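Local coordinates for protein rnase 1 (Danio rerio, PDB 2VQ9) that cleaves RNA as a secreted member of the pancreatic ribonuclease family, promotes angiogenesis and kills bacteria, the last without needing its nuclease activity, at residues 31-35 with 36-40; 114-117 with 118-121. All coordinates share one frame; numbering follows the deposited sequence.

Interaction 1: 31-35 with 36-40; sequences EHFLT and QHVYG
Q36 leans back along the helix onto the ring of H32, one turn earlier. From the backbone outward, its CB sits near the carbonyl of H32 and also lies above one face of the H37 imidazole; its CG then rides over a face of the H32 ring, 3.9 Å from the centroid, a CH-pi contact. CD follows, 3.4 Å from H32 NE2, and the amide ends with its plane turned 30° from that ring. A bend at chi2 (-144°) lets the chain lie across the imidazole, and OE1 goes on to a weak hydrogen bond with K66 NZ. On another side of the helix, CB of H37 lies over one face of the F33 ring, 4.3 Å from its centroid. The two rings themselves meet obliquely, with F33 CD1 3.9 Å from H37 CD2. F33 also receives V38, whose CG2 comes within 3.6 Å of F33 CE2 and touches L34 CD2 as well; one methyl of V38 thus touches both side chains. Beneath these side chains the backbone keeps the helical i to i+4 pattern: Q36 N to H32 O, H37 N to F33 O at 2.8 Å, and V38 N to L34 O, the last tilted 34° out of the carbonyl plane as V38 leaves the helix. T35 adds OG1 to the same E31 O that its own N reaches, one from each face of that carbonyl. Farther along the H37 ring, ND1 is hydrogen-bonded to T70 O, which would help set the rotation of the imidazole. This is the end of the N-terminal helix of the pancreatic ribonuclease fold, which places H37, the proton acceptor, in the active site.

Interaction 2: 114-117 with 118-121; sequences ERHP and NCRY
The imidazole of H116 carries the sulfur of C119 on one face: SG lies 3.5 Å from the ring centroid and 19° off the normal, a sulfur-aromatic contact. It is offset toward the rim, with ND1 its closest ring atom at 3.4 Å. Both ring nitrogens have partners. ND1 is 2.7 Å from a water that also accepts a hydrogen bond from C119 N, so the water bridges the side chain of H116 to the backbone beyond the turn, while NE2 is hydrogen-bonded to I56 O in another loop. With a partner at each nitrogen, the ring's rotation over the sulfur is probably restrained. On the cysteine side, SG stands beside its own backbone N and anti to the carbonyl carbon (chi1 -47°), which turns it back against the face of the imidazole; it is also tied by the disulfide to C65. The turn that brings the two residues together is closed by N118 N, which donates to R115 O at 2.8 Å, in the carbonyl plane and on a lone pair. Between them H116 and P117 are joined by a cis peptide bond. The amide of N118 lies alongside the pyrrolidine ring, both side chains pointing the same way, with OD1 4.1 Å from P117 CG. Its CB comes 3.4 Å from R115 O, so the closing carbonyl is flanked by the side chain of the residue that donates to it. An i to i+3 backbone bond spanning a cis proline at the third position defines a type VI beta turn, here lying in the connection between strands 103-112 and 120-135 of the ribonuclease sheet, with the C65-C119 disulfide at its exit.

From the N terminus, interaction 1 comes first, closing the last turns of helix 27-37, and interaction 2 follows much later, closing a tight turn between strands 103-112 and 120-135. The two are in series, neither nested nor crossed, with centres about 19 Å apart and no direct touch. What lies between them is partly shared: Q36 and H116 both reach the loop of I56, Q36 by side-chain contact and H116 by a hydrogen bond. The substrate-binding K66 is next to C65, the disulfide partner of C119, and touches the helix at Q36 and H37. Helix, the start of the substrate-binding segment 66-70 and the beta turn are thus linked through residues 56 and 65-66.

Interaction 1: 31-35 with 36-40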
loop_
_atom_site.group_PDB
_atom_site.type_symbol
_atom_site.label_atom_id
_atom_site.label_comp_id
_atom_site.label_asym_id
_atom_site.label_seq_id
_atom_site.Cartn_x
_atom_site.Cartn_y
_atom_site.Cartn_z
ATOM N N GLU A 31 5.282 7.575 7.389
ATOM C CA GLU A 31 3.885 7.970 7.615
ATOM C C GLU A 31 3.104 8.044 6.313
ATOM O O GLU A 31 1.913 7.732 6.286
ATOM C CB GLU A 31 3.797 9.295 8.392
ATOM C CG GLU A 31 4.169 9.155 9.853
ATOM C CD GLU A 31 4.151 10.477 10.607
ATOM O OE1 GLU A 31 3.906 11.557 10.002
ATOM O OE2 GLU A 31 4.390 10.434 11.825
ATOM N N HIS A 32 3.786 8.438 5.237
ATOM C CA HIS A 32 3.175 8.475 3.917
ATOM C C HIS A 32 2.846 7.063 3.480
ATOM O O HIS A 32 1.762 6.813 3.002
ATOM C CB HIS A 32 4.081 9.188 2.884
ATOM C CG HIS A 32 3.478 9.257 1.513
ATOM N ND1 HIS A 32 2.366 10.022 1.232
ATOM C CD2 HIS A 32 3.804 8.630 0.360
ATOM C CE1 HIS A 32 2.031 9.860 -0.034
ATOM N NE2 HIS A 32 2.896 9.031 -0.588
ATOM N N PHE A 33 3.804 6.152 3.639
ATOM C CA PHE A 33 3.593 4.729 3.334
ATOM C C PHE A 33 2.410 4.154 4.106
ATOM O O PHE A 33 1.571 3.470 3.520
ATOM C CB PHE A 33 4.851 3.918 3.656
ATOM C CG PHE A 33 4.663 2.441 3.518
ATOM C CD1 PHE A 33 4.756 1.841 2.267
ATOM C CD2 PHE A 33 4.410 1.647 4.638
ATOM C CE1 PHE A 33 4.605 0.462 2.119
ATOM C CE2 PHE A 33 4.214 0.246 4.504
ATOM C CZ PHE A 33 4.328 -0.343 3.244
ATOM N N LEU A 34 2.333 4.415 5.425
ATOM C CA LEU A 34 1.181 3.943 6.195
ATOM C C LEU A 34 -0.119 4.487 5.605
ATOM O O LEU A 34 -1.079 3.755 5.461
ATOM C CB LEU A 34 1.281 4.366 7.684
ATOM C CG LEU A 34 2.453 3.827 8.511
ATOM C CD1 LEU A 34 2.355 4.386 9.952
ATOM C CD2 LEU A 34 2.382 2.292 8.573
ATOM N N THR A 35 -0.148 5.768 5.277
ATOM C CA THR A 35 -1.374 6.397 4.750
ATOM C C THR A 35 -1.810 5.740 3.454
ATOM O O THR A 35 -2.989 5.449 3.265
ATOM C CB THR A 35 -1.157 7.919 4.497
ATOM O OG1 THR A 35 -0.877 8.542 5.756
ATOM C CG2 THR A 35 -2.408 8.567 3.892
ATOM N N GLN A 36 -0.852 5.537 2.552
ATOM C CA GLN A 36 -1.180 5.028 1.243
ATOM C C GLN A 36 -1.448 3.535 1.233
ATOM O O GLN A 36 -2.283 3.065 0.461
ATOM C CB GLN A 36 -0.053 5.312 0.277
ATOM C CG GLN A 36 0.079 6.744 -0.198
ATOM C CD GLN A 36 0.531 6.768 -1.661
ATOM O OE1 GLN A 36 1.372 5.958 -2.080
ATOM N NE2 GLN A 36 -0.031 7.668 -2.433
ATOM N N HIS A 37 -0.765 2.774 2.089
ATOM C CA HIS A 37 -0.684 1.328 1.853
ATOM C C HIS A 37 -1.040 0.417 3.030
ATOM O O HIS A 37 -0.980 -0.796 2.894
ATOM C CB HIS A 37 0.732 0.983 1.331
ATOM C CG HIS A 37 1.055 1.624 0.011
ATOM N ND1 HIS A 37 0.332 1.362 -1.137
ATOM C CD2 HIS A 37 2.003 2.527 -0.337
ATOM C CE1 HIS A 37 0.809 2.089 -2.129
ATOM N NE2 HIS A 37 1.825 2.803 -1.672
ATOM N N VAL A 38 -1.401 0.981 4.183
ATOM C CA VAL A 38 -1.652 0.126 5.355
ATOM C C VAL A 38 -3.022 0.405 5.929
ATOM O O VAL A 38 -3.259 1.510 6.436
ATOM C CB VAL A 38 -0.553 0.307 6.458
ATOM C CG1 VAL A 38 -0.873 -0.546 7.683
ATOM C CG2 VAL A 38 0.867 -0.056 5.900
ATOM N N TYR A 39 -3.913 -0.587 5.868
ATOM C CA TYR A 39 -5.292 -0.427 6.403
ATOM C C TYR A 39 -5.882 -1.795 6.738
ATOM O O TYR A 39 -6.393 -2.503 5.860
ATOM C CB TYR A 39 -6.162 0.333 5.370
ATOM C CG TYR A 39 -7.642 0.530 5.714
ATOM C CD1 TYR A 39 -8.093 0.671 7.020
ATOM C CD2 TYR A 39 -8.577 0.624 4.670
ATOM C CE1 TYR A 39 -9.506 0.864 7.284
ATOM C CE2 TYR A 39 -9.918 0.804 4.905
ATOM C CZ TYR A 39 -10.378 0.933 6.202
ATOM O OH TYR A 39 -11.739 1.139 6.336
ATOM N N GLY A 40 -5.819 -2.179 8.014
ATOM C CA GLY A 40 -6.338 -3.486 8.439
ATOM C C GLY A 40 -7.818 -3.714 8.189
ATOM O O GLY A 40 -8.264 -4.863 8.072
#

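Interaction 2: 114-117 with 118-121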
loop_
_atom_site.group_PDB
_atom_site.type_symbol
_atom_site.label_atom_id
_atom_site.label_comp_id
_atom_site.label_asym_id
_atom_site.label_seq_id
_atom_site.Cartn_x
_atom_site.Cartn_y
_atom_site.Cartn_z
ATOM N N GLU A 114 -12.340 12.090 -11.485
ATOM C CA GLU A 114 -11.044 12.671 -11.795
ATOM C C GLU A 114 -10.444 13.339 -10.568
ATOM O O GLU A 114 -9.230 13.379 -10.423
ATOM C CB GLU A 114 -11.151 13.713 -12.901
ATOM C CG GLU A 114 -11.573 13.114 -14.231
ATOM C CD GLU A 114 -10.838 13.742 -15.361
ATOM O OE1 GLU A 114 -10.909 15.002 -15.515
ATOM O OE2 GLU A 114 -10.151 12.966 -16.068
ATOM N N ARG A 115 -11.300 13.890 -9.711
ATOM C CA ARG A 115 -10.801 14.551 -8.501
ATOM C C ARG A 115 -11.631 14.157 -7.279
ATOM O O ARG A 115 -12.827 13.842 -7.405
ATOM C CB ARG A 115 -10.788 16.083 -8.689
ATOM C CG ARG A 115 -9.720 16.610 -9.662
ATOM C CD ARG A 115 -9.856 18.126 -9.937
ATOM N NE ARG A 115 -8.928 18.539 -10.993
ATOM C CZ ARG A 115 -9.289 18.724 -12.261
ATOM N NH1 ARG A 115 -10.563 18.596 -12.620
ATOM N NH2 ARG A 115 -8.388 19.079 -13.168
ATOM N N HIS A 116 -11.017 14.179 -6.090
ATOM C CA HIS A 116 -11.817 13.991 -4.871
ATOM C C HIS A 116 -12.845 15.124 -4.827
ATOM O O HIS A 116 -12.551 16.236 -5.256
ATOM C CB HIS A 116 -10.921 14.009 -3.622
ATOM C CG HIS A 116 -9.971 12.855 -3.560
ATOM N ND1 HIS A 116 -10.378 11.582 -3.238
ATOM C CD2 HIS A 116 -8.642 12.777 -3.800
ATOM C CE1 HIS A 116 -9.336 10.766 -3.274
ATOM N NE2 HIS A 116 -8.275 11.466 -3.628
ATOM N N PRO A 117 -14.052 14.866 -4.303
ATOM C CA PRO A 117 -14.536 13.670 -3.621
ATOM C C PRO A 117 -15.244 12.689 -4.547
ATOM O O PRO A 117 -16.084 11.906 -4.094
ATOM C CB PRO A 117 -15.502 14.246 -2.575
ATOM C CG PRO A 117 -16.074 15.490 -3.264
ATOM C CD PRO A 117 -15.044 15.970 -4.258
ATOM N N ASN A 118 -14.895 12.712 -5.833
ATOM C CA ASN A 118 -15.607 11.890 -6.817
ATOM C C ASN A 118 -14.900 10.616 -7.249
ATOM O O ASN A 118 -15.319 9.990 -8.235
ATOM C CB ASN A 118 -15.958 12.735 -8.052
ATOM C CG ASN A 118 -16.569 14.057 -7.677
ATOM O OD1 ASN A 118 -17.535 14.113 -6.877
ATOM N ND2 ASN A 118 -16.009 15.132 -8.208
ATOM N N CYS A 119 -13.843 10.225 -6.528
ATOM C CA CYS A 119 -13.072 9.026 -6.894
ATOM C C CYS A 119 -13.850 7.755 -6.521
ATOM O O CYS A 119 -14.228 7.557 -5.353
ATOM C CB CYS A 119 -11.666 9.028 -6.246
ATOM S SG CYS A 119 -10.796 10.572 -6.414
ATOM N N ARG A 120 -14.130 6.924 -7.534
ATOM C CA ARG A 120 -14.838 5.661 -7.343
ATOM C C ARG A 120 -13.982 4.505 -7.842
ATOM O O ARG A 120 -13.383 4.583 -8.935
ATOM C CB ARG A 120 -16.227 5.654 -8.036
ATOM C CG ARG A 120 -17.134 6.804 -7.587
ATOM C CD ARG A 120 -18.454 6.739 -8.318
ATOM N NE ARG A 120 -19.580 7.333 -7.571
ATOM C CZ ARG A 120 -19.920 8.626 -7.565
ATOM N NH1 ARG A 120 -19.227 9.525 -8.257
ATOM N NH2 ARG A 120 -20.985 9.016 -6.850
ATOM N N TYR A 121 -13.917 3.445 -7.029
ATOM C CA TYR A 121 -12.954 2.354 -7.228
ATOM C C TYR A 121 -13.646 1.006 -7.254
ATOM O O TYR A 121 -14.704 0.827 -6.631
ATOM C CB TYR A 121 -11.891 2.332 -6.080
ATOM C CG TYR A 121 -10.992 3.518 -6.126
ATOM C CD1 TYR A 121 -9.787 3.470 -6.840
ATOM C CD2 TYR A 121 -11.347 4.715 -5.473
ATOM C CE1 TYR A 121 -8.961 4.584 -6.901
ATOM C CE2 TYR A 121 -10.549 5.848 -5.548
ATOM C CZ TYR A 121 -9.365 5.776 -6.291
ATOM O OH TYR A 121 -8.572 6.846 -6.379
HETATM O O HOH W 1 -12.946 10.747 -3.645
#